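Local coordinates for amyloid-like protein 1 (Homo sapiens, PDB 3PMR) that probably binds heparin and takes part in cell adhesion through its helical E2 domain, which dimerises as that of the amyloid precursor protein does, at residues B[104-115]-B[132-143]. Numbering follows the deposited sequence.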
# COMPACT_ATOMS: atom_id res chain seq x y z
N ILE B 104 -13.24 -14.27 -5.33
CA ILE B 104 -14.39 -13.51 -5.79
C ILE B 104 -15.20 -14.31 -6.83
O ILE B 104 -16.43 -14.32 -6.79
CB ILE B 104 -13.93 -12.16 -6.39
CG1 ILE B 104 -13.57 -11.19 -5.25
CG2 ILE B 104 -15.01 -11.59 -7.28
CD1 ILE B 104 -12.99 -9.86 -5.72
N ASN B 105 -14.51 -14.97 -7.76
CA ASN B 105 -15.18 -15.77 -8.78
C ASN B 105 -15.83 -16.99 -8.16
O ASN B 105 -16.95 -17.36 -8.51
CB ASN B 105 -14.21 -16.20 -9.89
CG ASN B 105 -13.82 -15.06 -10.81
OD1 ASN B 105 -14.55 -14.09 -10.93
ND2 ASN B 105 -12.68 -15.19 -11.47
N ASP B 106 -15.12 -17.63 -7.23
CA ASP B 106 -15.67 -18.81 -6.57
C ASP B 106 -16.91 -18.45 -5.76
O ASP B 106 -17.88 -19.18 -5.77
CB ASP B 106 -14.63 -19.44 -5.64
N GLN B 107 -16.87 -17.32 -5.06
CA GLN B 107 -18.03 -16.93 -4.26
C GLN B 107 -19.24 -16.55 -5.11
O GLN B 107 -20.37 -16.75 -4.69
CB GLN B 107 -17.67 -15.78 -3.32
CG GLN B 107 -16.71 -16.23 -2.24
CD GLN B 107 -16.26 -15.10 -1.34
OE1 GLN B 107 -16.37 -13.92 -1.69
NE2 GLN B 107 -15.72 -15.46 -0.18
N ARG B 108 -19.01 -16.01 -6.30
CA ARG B 108 -20.12 -15.63 -7.16
C ARG B 108 -20.81 -16.89 -7.68
O ARG B 108 -22.04 -16.96 -7.74
CB ARG B 108 -19.60 -14.81 -8.34
CG ARG B 108 -20.67 -14.38 -9.33
CD ARG B 108 -20.07 -13.78 -10.61
NE ARG B 108 -19.40 -14.82 -11.39
CZ ARG B 108 -18.12 -14.79 -11.74
NH1 ARG B 108 -17.35 -13.76 -11.37
NH2 ARG B 108 -17.60 -15.79 -12.43
N ARG B 109 -20.00 -17.89 -8.04
CA ARG B 109 -20.50 -19.16 -8.55
C ARG B 109 -21.23 -19.94 -7.47
O ARG B 109 -22.27 -20.54 -7.73
CB ARG B 109 -19.36 -19.98 -9.13
CG ARG B 109 -18.80 -19.36 -10.40
CD ARG B 109 -17.38 -19.82 -10.69
NE ARG B 109 -16.96 -19.38 -12.02
CZ ARG B 109 -15.71 -19.36 -12.44
NH1 ARG B 109 -14.72 -19.74 -11.64
NH2 ARG B 109 -15.44 -18.93 -13.67
N ALA B 110 -20.68 -19.95 -6.27
CA ALA B 110 -21.34 -20.65 -5.17
C ALA B 110 -22.70 -20.00 -4.88
O ALA B 110 -23.69 -20.69 -4.65
CB ALA B 110 -20.47 -20.60 -3.92
N ALA B 111 -22.74 -18.67 -4.90
CA ALA B 111 -23.97 -17.94 -4.62
C ALA B 111 -25.02 -18.14 -5.72
O ALA B 111 -26.22 -18.13 -5.44
CB ALA B 111 -23.67 -16.46 -4.44
N LEU B 112 -24.57 -18.32 -6.97
CA LEU B 112 -25.49 -18.55 -8.08
C LEU B 112 -26.16 -19.89 -7.88
O LEU B 112 -27.38 -20.03 -8.03
CB LEU B 112 -24.76 -18.54 -9.43
CG LEU B 112 -25.62 -18.88 -10.66
CD1 LEU B 112 -26.78 -17.91 -10.77
CD2 LEU B 112 -24.78 -18.83 -11.92
N GLU B 113 -25.36 -20.90 -7.55
CA GLU B 113 -25.87 -22.24 -7.31
C GLU B 113 -26.92 -22.20 -6.20
O GLU B 113 -27.99 -22.78 -6.33
CB GLU B 113 -24.71 -23.18 -6.93
CG GLU B 113 -25.14 -24.62 -6.72
CD GLU B 113 -23.98 -25.54 -6.32
OE1 GLU B 113 -23.44 -25.38 -5.21
OE2 GLU B 113 -23.63 -26.42 -7.13
N GLY B 114 -26.62 -21.52 -5.10
CA GLY B 114 -27.58 -21.43 -4.00
C GLY B 114 -28.88 -20.73 -4.38
O GLY B 114 -29.97 -21.16 -3.99
N PHE B 115 -28.78 -19.67 -5.17
CA PHE B 115 -29.96 -18.92 -5.61
C PHE B 115 -30.84 -19.80 -6.49
O PHE B 115 -32.07 -19.72 -6.42
CB PHE B 115 -29.52 -17.68 -6.38
CG PHE B 115 -30.63 -16.99 -7.11
CD1 PHE B 115 -31.71 -16.45 -6.43
CD2 PHE B 115 -30.57 -16.83 -8.50
CE1 PHE B 115 -32.71 -15.75 -7.11
CE2 PHE B 115 -31.56 -16.13 -9.18
CZ PHE B 115 -32.64 -15.59 -8.49
N ALA B 132 -31.02 -15.82 -0.81
CA ALA B 132 -30.07 -16.43 -1.73
C ALA B 132 -29.72 -15.40 -2.80
O ALA B 132 -28.58 -15.31 -3.25
CB ALA B 132 -30.69 -17.67 -2.37
N LEU B 133 -30.70 -14.62 -3.22
CA LEU B 133 -30.47 -13.60 -4.22
C LEU B 133 -29.59 -12.52 -3.60
O LEU B 133 -28.64 -12.06 -4.24
CB LEU B 133 -31.80 -12.99 -4.69
CG LEU B 133 -31.72 -11.90 -5.77
CD1 LEU B 133 -31.07 -12.46 -7.04
CD2 LEU B 133 -33.12 -11.38 -6.07
N ARG B 134 -29.89 -12.12 -2.37
CA ARG B 134 -29.12 -11.08 -1.70
C ARG B 134 -27.64 -11.45 -1.70
O ARG B 134 -26.78 -10.62 -1.96
CB ARG B 134 -29.58 -10.87 -0.26
CG ARG B 134 -28.67 -9.94 0.52
CD ARG B 134 -29.15 -9.70 1.95
NE ARG B 134 -28.34 -8.70 2.64
CZ ARG B 134 -27.07 -8.87 3.01
NH1 ARG B 134 -26.45 -10.02 2.76
NH2 ARG B 134 -26.42 -7.88 3.61
N ARG B 135 -27.36 -12.71 -1.41
CA ARG B 135 -26.00 -13.20 -1.37
C ARG B 135 -25.34 -13.12 -2.75
O ARG B 135 -24.16 -12.79 -2.86
CB ARG B 135 -25.99 -14.63 -0.82
CG ARG B 135 -24.65 -15.32 -0.82
CD ARG B 135 -24.63 -16.42 0.22
NE ARG B 135 -23.58 -17.40 -0.04
CZ ARG B 135 -23.77 -18.52 -0.73
NH1 ARG B 135 -24.97 -18.80 -1.22
NH2 ARG B 135 -22.76 -19.35 -0.94
N TYR B 136 -26.10 -13.42 -3.80
CA TYR B 136 -25.56 -13.36 -5.16
C TYR B 136 -25.28 -11.91 -5.55
O TYR B 136 -24.27 -11.61 -6.17
CB TYR B 136 -26.55 -13.98 -6.15
CG TYR B 136 -26.07 -13.95 -7.59
CD1 TYR B 136 -25.00 -14.74 -8.02
CD2 TYR B 136 -26.69 -13.11 -8.52
CE1 TYR B 136 -24.56 -14.70 -9.34
CE2 TYR B 136 -26.25 -13.06 -9.85
CZ TYR B 136 -25.19 -13.86 -10.25
OH TYR B 136 -24.77 -13.81 -11.56
N LEU B 137 -26.18 -11.00 -5.18
CA LEU B 137 -26.01 -9.59 -5.50
C LEU B 137 -24.82 -9.02 -4.74
O LEU B 137 -24.10 -8.17 -5.26
CB LEU B 137 -27.29 -8.80 -5.16
CG LEU B 137 -28.50 -9.19 -6.01
CD1 LEU B 137 -29.71 -8.36 -5.65
CD2 LEU B 137 -28.15 -8.98 -7.46
N ARG B 138 -24.61 -9.49 -3.52
CA ARG B 138 -23.48 -9.01 -2.74
C ARG B 138 -22.18 -9.54 -3.34
O ARG B 138 -21.14 -8.89 -3.26
CB ARG B 138 -23.60 -9.42 -1.28
CG ARG B 138 -24.77 -8.74 -0.58
CD ARG B 138 -24.58 -8.71 0.93
NE ARG B 138 -23.44 -9.50 1.37
N ALA B 139 -22.24 -10.73 -3.93
CA ALA B 139 -21.05 -11.30 -4.56
C ALA B 139 -20.72 -10.42 -5.78
O ALA B 139 -19.56 -10.17 -6.08
CB ALA B 139 -21.33 -12.73 -5.00
N GLU B 140 -21.76 -9.96 -6.47
CA GLU B 140 -21.55 -9.10 -7.64
C GLU B 140 -21.09 -7.70 -7.27
O GLU B 140 -20.30 -7.09 -7.98
CB GLU B 140 -22.82 -9.04 -8.51
CG GLU B 140 -22.94 -10.27 -9.39
CD GLU B 140 -21.63 -10.57 -10.13
OE1 GLU B 140 -21.57 -10.34 -11.35
OE2 GLU B 140 -20.66 -11.03 -9.48
N GLN B 141 -21.57 -7.20 -6.13
CA GLN B 141 -21.16 -5.89 -5.65
C GLN B 141 -19.67 -5.97 -5.33
O GLN B 141 -18.91 -5.05 -5.63
CB GLN B 141 -21.92 -5.51 -4.38
CG GLN B 141 -21.45 -4.20 -3.79
CD GLN B 141 -22.02 -3.94 -2.41
OE1 GLN B 141 -21.98 -4.81 -1.54
NE2 GLN B 141 -22.53 -2.73 -2.20
N LYS B 142 -19.25 -7.07 -4.72
CA LYS B 142 -17.83 -7.24 -4.38
C LYS B 142 -16.96 -7.22 -5.64
O LYS B 142 -15.89 -6.62 -5.66
CB LYS B 142 -17.63 -8.56 -3.62
CG LYS B 142 -16.26 -8.71 -3.01
CD LYS B 142 -16.27 -9.74 -1.89
CE LYS B 142 -15.04 -9.56 -1.02
NZ LYS B 142 -14.97 -8.14 -0.57
N GLU B 143 -17.42 -7.89 -6.70
CA GLU B 143 -16.70 -7.93 -7.97
C GLU B 143 -16.66 -6.56 -8.64
O GLU B 143 -15.67 -6.18 -9.28
CB GLU B 143 -17.35 -8.95 -8.91
CG GLU B 143 -16.79 -8.95 -10.34
CD GLU B 143 -17.15 -10.21 -11.11
OE1 GLU B 143 -17.95 -11.02 -10.57
OE2 GLU B 143 -16.63 -10.41 -12.23
O HOH W 1 -17.86 -12.47 -5.50
O HOH W 2 -14.03 -11.50 -12.04
O HOH W 3 -27.27 -17.48 -3.02
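R108 and E143 form the salt bridge between these antiparallel helices: NH1 of R108 meets OE1 of E143 at 2.9 Å on the syn side but tilted out of the carboxylate plane, with a bent N-H...O angle of 148°. R108 wedges as a knob among Y136, A139, E140 and E143. Its CG lies anti to the backbone N (chi1 179°), and a bend at chi3 turns the guanidinium toward E143 while CD runs close past OE2 of E140. Y136 lies alongside R108 and L112; its ring edge faces the carbonyl O of R108, and its CE1 packs 3.8 Å from CB of L112. The axes approach to 8.3 Å, and alanines let the backbones come close: CB of A111 lies 3.7 Å from CA of Y136 and CB of A139 packs against CA of R108. L133 lays CD1 over one face of the F115 ring, a CH-pi contact 3.9 Å from the centroid. Beyond, the extended R135 spreads one guanidinium face over CA of A111, and one water donates to the carbonyls of both A111 and A132; a second water likewise joins I104 O to A139 O. N105, about one turn earlier on the same helix, gives NH1 a second acceptor: its OD1 lies 2.9 Å from NH1 of R108, and a third water ties that OD1 to OE2 of E143. Replacing R108 by alanine would probably deprive OE1 of E143 and OD1 of N105 of their shared donor and open a gap beside Y136. R179 bridges to E140 and E143 and H172 bonds to E143, linking helices 64-119 and 126-157, consecutive in the chain, to helix 159-187, while L133 reaches I201 on helix 191-207 within the elongated, all-helical E2 domain.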